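Local coordinates for zinc-type alcohol dehydrogenase-like protein YAHK (Escherichia coli, PDB 1UUF) that reduces a wide range of aldehydes to their primary alcohols, strongly preferring NADPH over NADH as electron donor and binding two zinc ions per subunit, at residues A174-A179 against G207-K212. Sequence-based numbering, arbitrary orientation.
Sequences APLLCA and GHMGIK. With ZN (zinc ion), chain C.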
ATOM      1  N   ALA A 174     -22.447  14.837 -15.872  1.00 11.05           N
ATOM      2  CA  ALA A 174     -22.401  15.293 -14.489  1.00 10.20           C
ATOM      3  C   ALA A 174     -21.656  14.389 -13.499  1.00  9.54           C
ATOM      4  O   ALA A 174     -20.737  14.843 -12.821  1.00  9.17           O
ATOM      5  CB  ALA A 174     -23.822  15.571 -13.990  1.00  9.84           C
ATOM      6  N   PRO A 175     -22.025  13.097 -13.412  1.00 11.43           N
ATOM      7  CA  PRO A 175     -21.348  12.191 -12.475  1.00 10.31           C
ATOM      8  C   PRO A 175     -19.839  12.037 -12.687  1.00 11.62           C
ATOM      9  O   PRO A 175     -19.120  11.587 -11.794  1.00 11.43           O
ATOM     10  CB  PRO A 175     -22.097  10.870 -12.669  1.00 12.37           C
ATOM     11  CG  PRO A 175     -23.467  11.314 -13.109  1.00 10.67           C
ATOM     12  CD  PRO A 175     -23.125  12.400 -14.102  1.00 10.37           C
ATOM     13  N   LEU A 176     -19.349  12.403 -13.865  1.00 11.85           N
ATOM     14  CA  LEU A 176     -17.924  12.289 -14.130  1.00  9.91           C
ATOM     15  C   LEU A 176     -17.131  13.206 -13.201  1.00 10.96           C
ATOM     16  O   LEU A 176     -15.995  12.904 -12.847  1.00 10.89           O
ATOM     17  CB  LEU A 176     -17.621  12.653 -15.587  1.00 12.08           C
ATOM     18  CG  LEU A 176     -18.221  11.749 -16.671  1.00 10.91           C
ATOM     19  CD1 LEU A 176     -17.743  12.213 -18.043  1.00 10.17           C
ATOM     20  CD2 LEU A 176     -17.802  10.314 -16.433  1.00 12.18           C
ATOM     21  N   LEU A 177     -17.743  14.316 -12.796  1.00  9.29           N
ATOM     22  CA  LEU A 177     -17.076  15.288 -11.932  1.00 10.36           C
ATOM     23  C   LEU A 177     -16.641  14.786 -10.553  1.00 11.72           C
ATOM     24  O   LEU A 177     -15.847  15.441  -9.873  1.00 10.50           O
ATOM     25  CB  LEU A 177     -17.938  16.546 -11.809  1.00  9.35           C
ATOM     26  CG  LEU A 177     -17.857  17.502 -13.016  1.00 10.50           C
ATOM     27  CD1 LEU A 177     -16.427  18.018 -13.167  1.00 13.43           C
ATOM     28  CD2 LEU A 177     -18.298  16.797 -14.291  1.00  9.80           C
ATOM     29  N   CYS A 178     -17.175  13.647 -10.123  1.00  9.64           N
ATOM     30  CA  CYS A 178     -16.741  13.058  -8.857  1.00 11.82           C
ATOM     31  C   CYS A 178     -16.590  11.554  -9.022  1.00 11.75           C
ATOM     32  O   CYS A 178     -15.480  11.032  -8.945  1.00 11.74           O
ATOM     33  CB  CYS A 178     -17.700  13.338  -7.702  1.00 11.71           C
ATOM     34  SG  CYS A 178     -17.036  12.596  -6.156  1.00 14.32           S
ATOM     35  N   ALA A 179     -17.699  10.858  -9.257  1.00 12.01           N
ATOM     36  CA  ALA A 179     -17.640   9.413  -9.431  1.00 11.39           C
ATOM     37  C   ALA A 179     -16.629   9.066 -10.516  1.00 12.04           C
ATOM     38  O   ALA A 179     -15.841   8.130 -10.373  1.00 12.87           O
ATOM     39  CB  ALA A 179     -19.013   8.869  -9.801  1.00 12.89           C
ATOM     40  N   GLY A 207     -18.478   2.023  -8.974  1.00 11.16           N
ATOM     41  CA  GLY A 207     -18.140   0.809  -9.691  1.00 11.72           C
ATOM     42  C   GLY A 207     -18.446   0.846 -11.178  1.00 13.06           C
ATOM     43  O   GLY A 207     -17.622   0.430 -11.997  1.00 11.87           O
ATOM     44  N   HIS A 208     -19.626   1.338 -11.545  1.00 12.84           N
ATOM     45  CA  HIS A 208     -19.975   1.369 -12.957  1.00 12.36           C
ATOM     46  C   HIS A 208     -19.035   2.278 -13.749  1.00 12.87           C
ATOM     47  O   HIS A 208     -18.730   1.995 -14.908  1.00 12.12           O
ATOM     48  CB  HIS A 208     -21.472   1.725 -13.139  1.00 13.17           C
ATOM     49  CG  HIS A 208     -21.750   3.145 -13.533  1.00 12.86           C
ATOM     50  ND1 HIS A 208     -21.593   4.209 -12.672  1.00 13.48           N
ATOM     51  CD2 HIS A 208     -22.257   3.663 -14.678  1.00 14.51           C
ATOM     52  CE1 HIS A 208     -21.994   5.319 -13.266  1.00 15.11           C
ATOM     53  NE2 HIS A 208     -22.402   5.016 -14.485  1.00 13.39           N
ATOM     54  N   MET A 209     -18.533   3.340 -13.121  1.00 11.80           N
ATOM     55  CA  MET A 209     -17.597   4.229 -13.808  1.00 11.84           C
ATOM     56  C   MET A 209     -16.227   3.564 -13.884  1.00 11.53           C
ATOM     57  O   MET A 209     -15.505   3.721 -14.868  1.00 12.25           O
ATOM     58  CB  MET A 209     -17.462   5.572 -13.086  1.00 13.43           C
ATOM     59  CG  MET A 209     -18.622   6.532 -13.305  1.00 15.65           C
ATOM     60  SD  MET A 209     -19.116   6.700 -15.043  1.00 19.21           S
ATOM     61  CE  MET A 209     -17.546   6.958 -15.873  1.00 14.87           C
ATOM     62  N   GLY A 210     -15.868   2.825 -12.838  1.00 10.21           N
ATOM     63  CA  GLY A 210     -14.580   2.148 -12.830  1.00 10.52           C
ATOM     64  C   GLY A 210     -14.493   1.129 -13.953  1.00 10.99           C
ATOM     65  O   GLY A 210     -13.461   0.992 -14.615  1.00  9.79           O
ATOM     66  N   ILE A 211     -15.585   0.409 -14.179  1.00 11.08           N
ATOM     67  CA  ILE A 211     -15.620  -0.590 -15.240  1.00 10.48           C
ATOM     68  C   ILE A 211     -15.554   0.095 -16.605  1.00 10.68           C
ATOM     69  O   ILE A 211     -14.747  -0.274 -17.457  1.00 10.63           O
ATOM     70  CB  ILE A 211     -16.899  -1.444 -15.138  1.00 10.87           C
ATOM     71  CG1 ILE A 211     -16.880  -2.221 -13.819  1.00 12.59           C
ATOM     72  CG2 ILE A 211     -16.994  -2.401 -16.322  1.00 11.26           C
ATOM     73  CD1 ILE A 211     -18.159  -2.983 -13.526  1.00 14.32           C
ATOM     74  N   LYS A 212     -16.404   1.097 -16.809  1.00 10.51           N
ATOM     75  CA  LYS A 212     -16.422   1.834 -18.069  1.00 11.83           C
ATOM     76  C   LYS A 212     -15.045   2.395 -18.409  1.00 11.71           C
ATOM     77  O   LYS A 212     -14.558   2.259 -19.537  1.00 10.85           O
ATOM     78  CB  LYS A 212     -17.400   3.010 -17.990  1.00 13.95           C
ATOM     79  CG  LYS A 212     -18.871   2.664 -18.098  1.00 17.06           C
ATOM     80  CD  LYS A 212     -19.698   3.911 -17.784  1.00 19.14           C
ATOM     81  CE  LYS A 212     -21.184   3.718 -18.038  1.00 22.31           C
ATOM     82  NZ  LYS A 212     -21.534   3.941 -19.469  1.00 23.95           N
TER
HETATM   83 ZN    ZN C 402     -18.652  12.824  -4.399  1.00 18.13          ZN
HETATM   84  O   HOH W   1     -17.182  12.309  -2.719  1.00 12.96           O
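Ala179 and Met209 mark the closest backbone approach between the N-terminal part of helix 176-189 and the middle of helix 205-216, with their CA atoms 6.8 Å apart. Met209 supplies most of the buried surface. Its CB points at the opposite helix, and CG lies anti to its carbonyl carbon (chi1 -77°); further bends at chi2 and chi3 fold the thioether back on itself and carry the methyl CE to Leu176. There CE meets CD2 of Leu176 at 3.4 Å, tighter than an ordinary carbon-carbon contact, while the sulfur SD stands 4.1 Å from the same CD2. The two side chains cross at about a right angle, and only the CD2 branch of Leu176 reaches the methionine. Nearer the base of the methionine, CB of Ala179 packs on CG of Met209 at 4.2 Å, and Met209 CB lies 4.1 Å from Ala179 O. Helix 317-330 adds Met323, Leu324 and Cys327 to the surroundings of Leu176, extending the apolar packing. One residue before Ala179, Cys178 takes no part in the packing; its SG, anti to the backbone N (chi1 -178°), binds the catalytic zinc ion at 2.4 Å. Cys60, His82 and a water, its O 2.3 Å from the zinc ion, complete the observed coordination. The other helix carries Gly207, last glycine of a GxGxxG pattern consistent with a Rossmann nucleotide-binding turn. Buried and apolar, the contact therefore joins the helix bearing a zinc ligand to the probable cofactor-binding domain; with no polar bond between the two segments, it rests on dispersion and the close fit of the bent methionine against a leucine methyl and the alanine CB.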